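Local coordinates for chemotaxis protein CheX (Vibrio vulnificus, PDB 6VPW) that probably dephosphorylates the phosphorylated response regulator CheY in bacterial chemotaxis, at residues Leu25-Gln30 with Met139-Gln144; Pro32-Asp37 with Glu133-Ile138; Ser60-Glu65 with Lys124-Arg129. One frame throughout, in Å; residues are numbered along the deposited sequence.

Contact 1 of 3, residues Leu25-Gln30 with Met139-Gln144; sequences LELKPQ and MPFSSQ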
# COMPACT_ATOMS: atom_id res chain seq x y z
N LEU A 25 -22.65 -10.24 4.29
CA LEU A 25 -22.80 -9.59 2.97
C LEU A 25 -22.19 -10.48 1.88
O LEU A 25 -21.04 -10.96 2.06
CB LEU A 25 -22.17 -8.20 3.02
CG LEU A 25 -22.40 -7.32 1.80
CD1 LEU A 25 -22.46 -5.85 2.18
CD2 LEU A 25 -21.34 -7.56 0.74
N GLU A 26 -22.93 -10.65 0.79
CA GLU A 26 -22.51 -11.55 -0.32
C GLU A 26 -21.98 -10.73 -1.49
O GLU A 26 -22.75 -9.94 -2.06
CB GLU A 26 -23.71 -12.40 -0.73
CG GLU A 26 -23.37 -13.53 -1.68
CD GLU A 26 -24.53 -14.48 -1.92
OE1 GLU A 26 -25.66 -13.98 -2.12
OE2 GLU A 26 -24.32 -15.70 -1.87
N LEU A 27 -20.70 -10.90 -1.83
CA LEU A 27 -20.12 -10.25 -3.03
C LEU A 27 -20.32 -11.16 -4.23
O LEU A 27 -20.25 -12.40 -4.07
CB LEU A 27 -18.63 -9.98 -2.84
CG LEU A 27 -18.26 -8.84 -1.90
CD1 LEU A 27 -16.78 -8.54 -2.01
CD2 LEU A 27 -19.08 -7.59 -2.21
N LYS A 28 -20.56 -10.55 -5.39
CA LYS A 28 -20.71 -11.26 -6.68
C LYS A 28 -19.36 -11.20 -7.38
O LYS A 28 -18.95 -10.14 -7.85
CB LYS A 28 -21.83 -10.62 -7.51
CG LYS A 28 -21.84 -10.96 -8.99
CD LYS A 28 -22.03 -12.43 -9.31
CE LYS A 28 -21.94 -12.73 -10.79
NZ LYS A 28 -22.94 -11.98 -11.59
N PRO A 29 -18.62 -12.32 -7.44
CA PRO A 29 -17.33 -12.33 -8.12
C PRO A 29 -17.47 -12.35 -9.64
O PRO A 29 -18.31 -13.06 -10.13
CB PRO A 29 -16.68 -13.65 -7.66
CG PRO A 29 -17.86 -14.54 -7.33
CD PRO A 29 -18.94 -13.61 -6.81
N GLN A 30 -16.70 -11.49 -10.32
CA GLN A 30 -16.58 -11.54 -11.79
C GLN A 30 -15.36 -12.43 -12.06
O GLN A 30 -14.62 -12.69 -11.11
CB GLN A 30 -16.45 -10.15 -12.41
CG GLN A 30 -17.76 -9.36 -12.43
CD GLN A 30 -18.22 -8.92 -11.06
OE1 GLN A 30 -17.43 -8.43 -10.25
NE2 GLN A 30 -19.51 -9.05 -10.80
N MET A 139 -9.26 -9.13 -9.46
CA MET A 139 -10.46 -9.96 -9.21
C MET A 139 -11.60 -8.99 -8.90
O MET A 139 -11.67 -8.48 -7.79
CB MET A 139 -10.22 -10.91 -8.03
CG MET A 139 -8.83 -11.56 -8.06
SD MET A 139 -8.47 -12.58 -6.60
CE MET A 139 -6.68 -12.63 -6.68
N PRO A 140 -12.44 -8.62 -9.89
CA PRO A 140 -13.55 -7.70 -9.64
C PRO A 140 -14.71 -8.36 -8.86
O PRO A 140 -14.93 -9.56 -9.00
CB PRO A 140 -14.06 -7.27 -11.03
CG PRO A 140 -13.07 -7.87 -12.03
CD PRO A 140 -12.34 -8.99 -11.31
N PHE A 141 -15.45 -7.53 -8.13
CA PHE A 141 -16.63 -7.99 -7.35
C PHE A 141 -17.72 -6.93 -7.45
O PHE A 141 -17.40 -5.72 -7.62
CB PHE A 141 -16.30 -8.22 -5.88
CG PHE A 141 -15.29 -9.31 -5.59
CD1 PHE A 141 -13.94 -9.03 -5.55
CD2 PHE A 141 -15.71 -10.61 -5.33
CE1 PHE A 141 -13.02 -10.03 -5.27
CE2 PHE A 141 -14.79 -11.60 -5.04
CZ PHE A 141 -13.44 -11.31 -5.01
N SER A 142 -18.97 -7.38 -7.34
CA SER A 142 -20.12 -6.44 -7.42
C SER A 142 -21.14 -6.74 -6.32
O SER A 142 -21.14 -7.86 -5.75
CB SER A 142 -20.75 -6.53 -8.78
OG SER A 142 -21.32 -7.81 -8.97
N SER A 143 -21.94 -5.72 -6.01
CA SER A 143 -23.07 -5.81 -5.05
C SER A 143 -23.98 -4.62 -5.36
O SER A 143 -23.53 -3.69 -6.09
CB SER A 143 -22.60 -5.81 -3.63
OG SER A 143 -22.24 -4.50 -3.23
N GLN A 144 -25.18 -4.60 -4.81
CA GLN A 144 -26.07 -3.46 -5.16
C GLN A 144 -25.58 -2.20 -4.45
O GLN A 144 -25.95 -1.11 -4.88
CB GLN A 144 -27.52 -3.76 -4.79
CG GLN A 144 -27.74 -4.07 -3.32
CD GLN A 144 -29.21 -4.04 -3.00
OE1 GLN A 144 -29.82 -2.97 -2.91
NE2 GLN A 144 -29.78 -5.21 -2.81
O HOH W 1 -13.15 -11.96 -8.96
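Strand 28-34 forms one edge of the antiparallel six-stranded sheet within the chain, and here K28 and P29 pair with S142 and F141 of strand 137-142. K28 and S142 make a hydrogen-bonded pair. K28 N donates to S142 O at 2.8 Å, in the carbonyl plane. S142 N returns a bond to K28 O, also 2.8 Å, with the donor tilted 22° from that plane. Two residues on, Q30 N donates to P140 O at 2.9 Å. The bond is nearly straight at the hydrogen, but the donor sits above the carbonyl plane, 36° out of it. A water also donates to P140 O, and to Q30 O, so P140 O accepts two bonds and the water bridges the two strands beside the Q30-P140 bond.

P29 and F141 are the non-hydrogen-bonded pair, and their side chains share the sheet face that packs on helix 8-23. Both touch M16 of that helix. P29 CB lies 3.8 Å from F141 CE2. Two residues before P29, L27 crosses the phenyl group at about a right angle, with CB 3.9 Å from F141 CD2. F141 CG stands anti to its carbonyl carbon (chi1 -64°), which sets the ring beside L27 and P29. F141 CA also gives a C-H contact to K28 O at 3.2 Å. K28 and S142 lie on the opposite face, where the aliphatic K28 CG sits 3.2 Å from S142 OG. Past the strand end, S143 CB meets L27 CD2, while S143 OG is hydrogen-bonded to W145 N and G146 O.

Contact 2 of 3, residues Pro32-Asp37 with Glu133-Ile138; sequences PRIKKD and EGSIII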
# COMPACT_ATOMS: atom_id res chain seq x y z
N PRO A 32 -11.73 -13.47 -12.62
CA PRO A 32 -10.44 -12.80 -12.47
C PRO A 32 -9.73 -12.77 -13.82
O PRO A 32 -10.04 -13.58 -14.67
CB PRO A 32 -9.68 -13.65 -11.44
CG PRO A 32 -10.79 -14.34 -10.67
CD PRO A 32 -11.85 -14.63 -11.72
N ARG A 33 -8.80 -11.83 -14.00
CA ARG A 33 -8.08 -11.72 -15.29
C ARG A 33 -6.78 -10.94 -15.06
O ARG A 33 -6.60 -10.35 -13.96
CB ARG A 33 -9.00 -11.07 -16.33
CG ARG A 33 -9.66 -9.77 -15.86
CD ARG A 33 -10.45 -9.03 -16.92
NE ARG A 33 -10.82 -7.71 -16.41
CZ ARG A 33 -11.95 -7.41 -15.77
NH1 ARG A 33 -12.87 -8.34 -15.56
NH2 ARG A 33 -12.16 -6.18 -15.34
N ILE A 34 -5.88 -11.01 -16.04
CA ILE A 34 -4.62 -10.23 -15.97
C ILE A 34 -5.02 -8.78 -16.19
O ILE A 34 -5.72 -8.51 -17.19
CB ILE A 34 -3.57 -10.70 -17.00
CG1 ILE A 34 -3.15 -12.15 -16.74
CG2 ILE A 34 -2.38 -9.75 -17.02
CD1 ILE A 34 -2.22 -12.73 -17.79
N LYS A 35 -4.65 -7.90 -15.25
CA LYS A 35 -5.00 -6.47 -15.39
C LYS A 35 -4.23 -5.94 -16.59
O LYS A 35 -3.09 -6.39 -16.81
CB LYS A 35 -4.67 -5.71 -14.10
CG LYS A 35 -5.04 -4.23 -14.11
CD LYS A 35 -4.81 -3.58 -12.77
CE LYS A 35 -5.09 -2.10 -12.74
NZ LYS A 35 -4.90 -1.55 -11.37
N LYS A 36 -4.86 -5.07 -17.36
CA LYS A 36 -4.19 -4.47 -18.54
C LYS A 36 -4.28 -2.95 -18.38
O LYS A 36 -3.70 -2.45 -17.39
CB LYS A 36 -4.79 -5.03 -19.83
CG LYS A 36 -4.66 -6.53 -19.99
CD LYS A 36 -5.14 -7.05 -21.33
CE LYS A 36 -5.26 -8.56 -21.37
NZ LYS A 36 -6.30 -9.05 -20.44
N ASP A 37 -5.00 -2.28 -19.28
CA ASP A 37 -5.17 -0.80 -19.27
C ASP A 37 -6.52 -0.46 -18.63
O ASP A 37 -6.88 0.73 -18.60
CB ASP A 37 -5.12 -0.25 -20.70
CG ASP A 37 -4.07 -0.91 -21.57
OD1 ASP A 37 -3.25 -1.69 -21.03
OD2 ASP A 37 -4.08 -0.67 -22.80
N GLU A 133 7.38 -8.16 -10.50
CA GLU A 133 7.83 -8.82 -11.77
C GLU A 133 6.83 -9.88 -12.24
O GLU A 133 6.86 -10.23 -13.44
CB GLU A 133 9.21 -9.45 -11.58
CG GLU A 133 10.28 -8.43 -11.28
CD GLU A 133 10.45 -7.37 -12.36
OE1 GLU A 133 10.66 -7.75 -13.53
OE2 GLU A 133 10.34 -6.18 -12.03
N GLY A 134 5.98 -10.39 -11.34
CA GLY A 134 5.00 -11.41 -11.74
C GLY A 134 3.80 -10.80 -12.43
O GLY A 134 3.81 -9.59 -12.70
N SER A 135 2.77 -11.61 -12.68
CA SER A 135 1.54 -11.14 -13.37
C SER A 135 0.63 -10.45 -12.35
O SER A 135 0.47 -10.99 -11.23
CB SER A 135 0.86 -12.31 -14.05
OG SER A 135 -0.30 -11.90 -14.75
N ILE A 136 0.12 -9.26 -12.69
CA ILE A 136 -0.85 -8.57 -11.78
C ILE A 136 -2.24 -9.10 -12.11
O ILE A 136 -2.73 -8.86 -13.23
CB ILE A 136 -0.79 -7.04 -11.91
CG1 ILE A 136 0.62 -6.50 -11.65
CG2 ILE A 136 -1.83 -6.41 -10.99
CD1 ILE A 136 0.81 -5.06 -12.03
N ILE A 137 -2.86 -9.79 -11.14
CA ILE A 137 -4.23 -10.36 -11.31
C ILE A 137 -5.23 -9.43 -10.63
O ILE A 137 -4.96 -9.00 -9.47
CB ILE A 137 -4.30 -11.78 -10.70
CG1 ILE A 137 -3.21 -12.71 -11.26
CG2 ILE A 137 -5.69 -12.36 -10.88
CD1 ILE A 137 -3.33 -12.97 -12.73
N ILE A 138 -6.30 -9.07 -11.34
CA ILE A 138 -7.38 -8.24 -10.74
C ILE A 138 -8.60 -9.15 -10.62
O ILE A 138 -8.87 -9.89 -11.57
CB ILE A 138 -7.68 -6.96 -11.54
CG1 ILE A 138 -8.77 -6.12 -10.85
CG2 ILE A 138 -8.06 -7.28 -12.98
CD1 ILE A 138 -8.95 -4.74 -11.45
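I138 holds CG1 anti to its backbone N (chi1 -178°), which leaves the CG2 methyl turned to R33 and K35. R33 CG lies between its own N and carbonyl carbon (chi1 50°), and from there the chain runs extended alongside I138, pointing the same way. R33 CG is 4.1 Å from I138 CG2. K35 CB comes to the same methyl at 3.9 Å. I138 is buried here, with E38, A40 and E151 also against it.

The backbone joins strand 28-34 to strand 137-142 by a short antiparallel pairing. R33 and I138 exchange two bonds: R33 N donates to I138 O at 3.1 Å, and I138 N to R33 O at 2.9 Å. Both donors lie nearly along the C=O axis. I34 and I137 follow as a non-hydrogen-bonded pair whose side chains diverge, though I34 CG1 still comes 4.1 Å from I137 CD1. K35 N then donates to I136 O at 2.9 Å, the last backbone bond before the two segments separate. S135 OG lies against the aliphatic part of I34, 3.5 Å from CG1. P32 CB touches I137 CG2 at the other end, next to helix 8-23.

The charged ends find partners beyond the two segments. R33 NH2 forms a salt bridge with E38, and K35 NZ forms one with E151 of strand 148-154. The carbons near the backbone of R33 and K35 thus pack on I138, while their cationic ends pair with carboxylates. This probably limits the freedom of both side chains at this surface end of the sheet.

Contact 3 of 3, residues Ser60-Glu65 with Lys124-Arg129; sequences SITFDE and KGHTIR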
# COMPACT_ATOMS: atom_id res chain seq x y z
N SER A 60 -4.00 -5.86 -2.62
CA SER A 60 -4.83 -4.70 -2.27
C SER A 60 -6.31 -5.10 -2.42
O SER A 60 -6.61 -5.96 -3.27
CB SER A 60 -4.51 -3.48 -3.10
OG SER A 60 -4.64 -3.74 -4.49
N ILE A 61 -7.13 -4.59 -1.51
CA ILE A 61 -8.61 -4.73 -1.59
C ILE A 61 -9.13 -3.31 -1.69
O ILE A 61 -8.85 -2.52 -0.76
CB ILE A 61 -9.23 -5.44 -0.38
CG1 ILE A 61 -8.54 -6.77 -0.06
CG2 ILE A 61 -10.72 -5.61 -0.63
CD1 ILE A 61 -9.02 -7.39 1.22
N THR A 62 -9.87 -3.02 -2.75
CA THR A 62 -10.41 -1.66 -2.95
C THR A 62 -11.93 -1.74 -2.90
O THR A 62 -12.49 -2.65 -3.56
CB THR A 62 -9.91 -1.09 -4.27
OG1 THR A 62 -8.48 -1.01 -4.19
CG2 THR A 62 -10.52 0.26 -4.56
N PHE A 63 -12.55 -0.80 -2.18
CA PHE A 63 -14.02 -0.76 -2.03
C PHE A 63 -14.60 0.58 -2.47
O PHE A 63 -14.00 1.65 -2.18
CB PHE A 63 -14.43 -0.91 -0.56
CG PHE A 63 -14.02 -2.20 0.09
CD1 PHE A 63 -14.84 -3.31 0.03
CD2 PHE A 63 -12.80 -2.30 0.74
CE1 PHE A 63 -14.46 -4.50 0.64
CE2 PHE A 63 -12.43 -3.49 1.35
CZ PHE A 63 -13.27 -4.57 1.32
N ASP A 64 -15.78 0.52 -3.10
CA ASP A 64 -16.60 1.74 -3.31
C ASP A 64 -17.07 2.18 -1.92
O ASP A 64 -17.28 1.28 -1.06
CB ASP A 64 -17.80 1.48 -4.23
CG ASP A 64 -17.42 1.30 -5.69
OD1 ASP A 64 -16.27 1.59 -6.02
OD2 ASP A 64 -18.29 0.87 -6.48
N GLU A 65 -17.26 3.48 -1.71
CA GLU A 65 -17.70 4.01 -0.39
C GLU A 65 -19.00 3.33 0.04
O GLU A 65 -19.07 2.89 1.21
CB GLU A 65 -17.87 5.53 -0.45
CG GLU A 65 -18.38 6.14 0.84
CD GLU A 65 -18.26 7.65 0.90
OE1 GLU A 65 -18.60 8.23 1.95
OE2 GLU A 65 -17.82 8.25 -0.10
N LYS A 124 -11.62 9.68 -2.84
CA LYS A 124 -12.71 9.38 -3.79
C LYS A 124 -12.09 9.05 -5.16
O LYS A 124 -11.31 9.86 -5.65
CB LYS A 124 -13.66 10.58 -3.88
CG LYS A 124 -14.98 10.32 -4.59
CD LYS A 124 -15.99 9.57 -3.74
CE LYS A 124 -17.39 9.63 -4.30
NZ LYS A 124 -18.38 9.01 -3.39
N GLY A 125 -12.37 7.87 -5.68
CA GLY A 125 -11.92 7.49 -7.04
C GLY A 125 -10.41 7.36 -7.20
O GLY A 125 -9.96 7.53 -8.33
N HIS A 126 -9.67 7.01 -6.14
CA HIS A 126 -8.20 6.80 -6.31
C HIS A 126 -7.93 5.50 -7.08
O HIS A 126 -8.84 4.61 -7.11
CB HIS A 126 -7.49 6.77 -4.95
CG HIS A 126 -7.77 5.56 -4.13
ND1 HIS A 126 -8.69 5.56 -3.11
CD2 HIS A 126 -7.25 4.31 -4.16
CE1 HIS A 126 -8.73 4.36 -2.55
NE2 HIS A 126 -7.87 3.57 -3.18
N THR A 127 -6.74 5.38 -7.68
CA THR A 127 -6.37 4.14 -8.42
C THR A 127 -5.16 3.48 -7.77
O THR A 127 -4.36 4.19 -7.13
CB THR A 127 -6.07 4.43 -9.90
OG1 THR A 127 -4.98 5.35 -9.94
CG2 THR A 127 -7.23 5.04 -10.65
N ILE A 128 -5.01 2.17 -7.97
CA ILE A 128 -3.90 1.37 -7.39
C ILE A 128 -3.13 0.70 -8.52
O ILE A 128 -3.76 0.23 -9.49
CB ILE A 128 -4.46 0.35 -6.38
CG1 ILE A 128 -5.10 1.08 -5.20
CG2 ILE A 128 -3.39 -0.64 -5.93
CD1 ILE A 128 -5.48 0.19 -4.05
N ARG A 129 -1.80 0.68 -8.41
CA ARG A 129 -0.96 0.01 -9.43
C ARG A 129 0.14 -0.75 -8.70
O ARG A 129 1.01 -0.10 -8.09
CB ARG A 129 -0.40 1.01 -10.44
CG ARG A 129 -1.47 1.76 -11.21
CD ARG A 129 -0.95 2.45 -12.45
NE ARG A 129 -1.95 3.35 -13.03
CZ ARG A 129 -1.92 3.82 -14.27
NH1 ARG A 129 -0.96 3.46 -15.10
NH2 ARG A 129 -2.88 4.63 -14.69
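I128 lays its CD1 and CG2 methyls against S60 and T62, whose side chains point toward it from strand 56-63. I128 CD1 is 3.2 Å from T62 OG1, and the two side chains slide past each other in opposite directions. I128 CG2 meets S60 OG at 3.6 Å. With CG1 anti to the carbonyl carbon (chi1 -64°), I128 sets CG2 against S60 and brings CD1 between S60 and T62. Both hydroxyls are satisfied by other groups: S60 OG bonds to H130 NE2, and T62 OG1 to S45 OG. H126 NE2 also bonds to S45 OG, while its ring sits obliquely near T62 CG2.

At the far end, E65 and K124 cross at about a right angle. They form a salt bridge, E65 OE2 to K124 NZ 3.4 Å, whose hydrogen bond is weak.

The strand axes are 9.3 Å apart and run nearly antiparallel, at 162°, so these strands meet through side chains as layers. Strand 56-63 lies between strands 44-51 and 148-154, and E65 starts helix 65-76. Strand 126-130 follows the corner at K124 and G125 and pairs with strand 41-42; T127, I128 and R129 also pair antiparallel with a strand of the second subunit, continuing the sheet across the interface.

Overall arrangement
After helix 8-23, the chain enters strand 28-34. Residues 25-30 close the outermost loop in contact 1 with 139-144, and residues 32-37 close contact 2 with 133-138 just inside it. Both use the same pair of strands, and they touch where R33 and P32 meet P140 and M139. The chain then passes through strands 44-51 and 56-63, two helices and strand 114-123. Contact 3, 60-65 with 124-129, is nested within both larger loops; none of the three cross. It packs strand 126-130 over the main sheet. K35 NZ lies 2.8 Å from I128 O, so contacts 2 and 3 touch. Contacts 1 and 3 do not; their centres are about 15 Å apart.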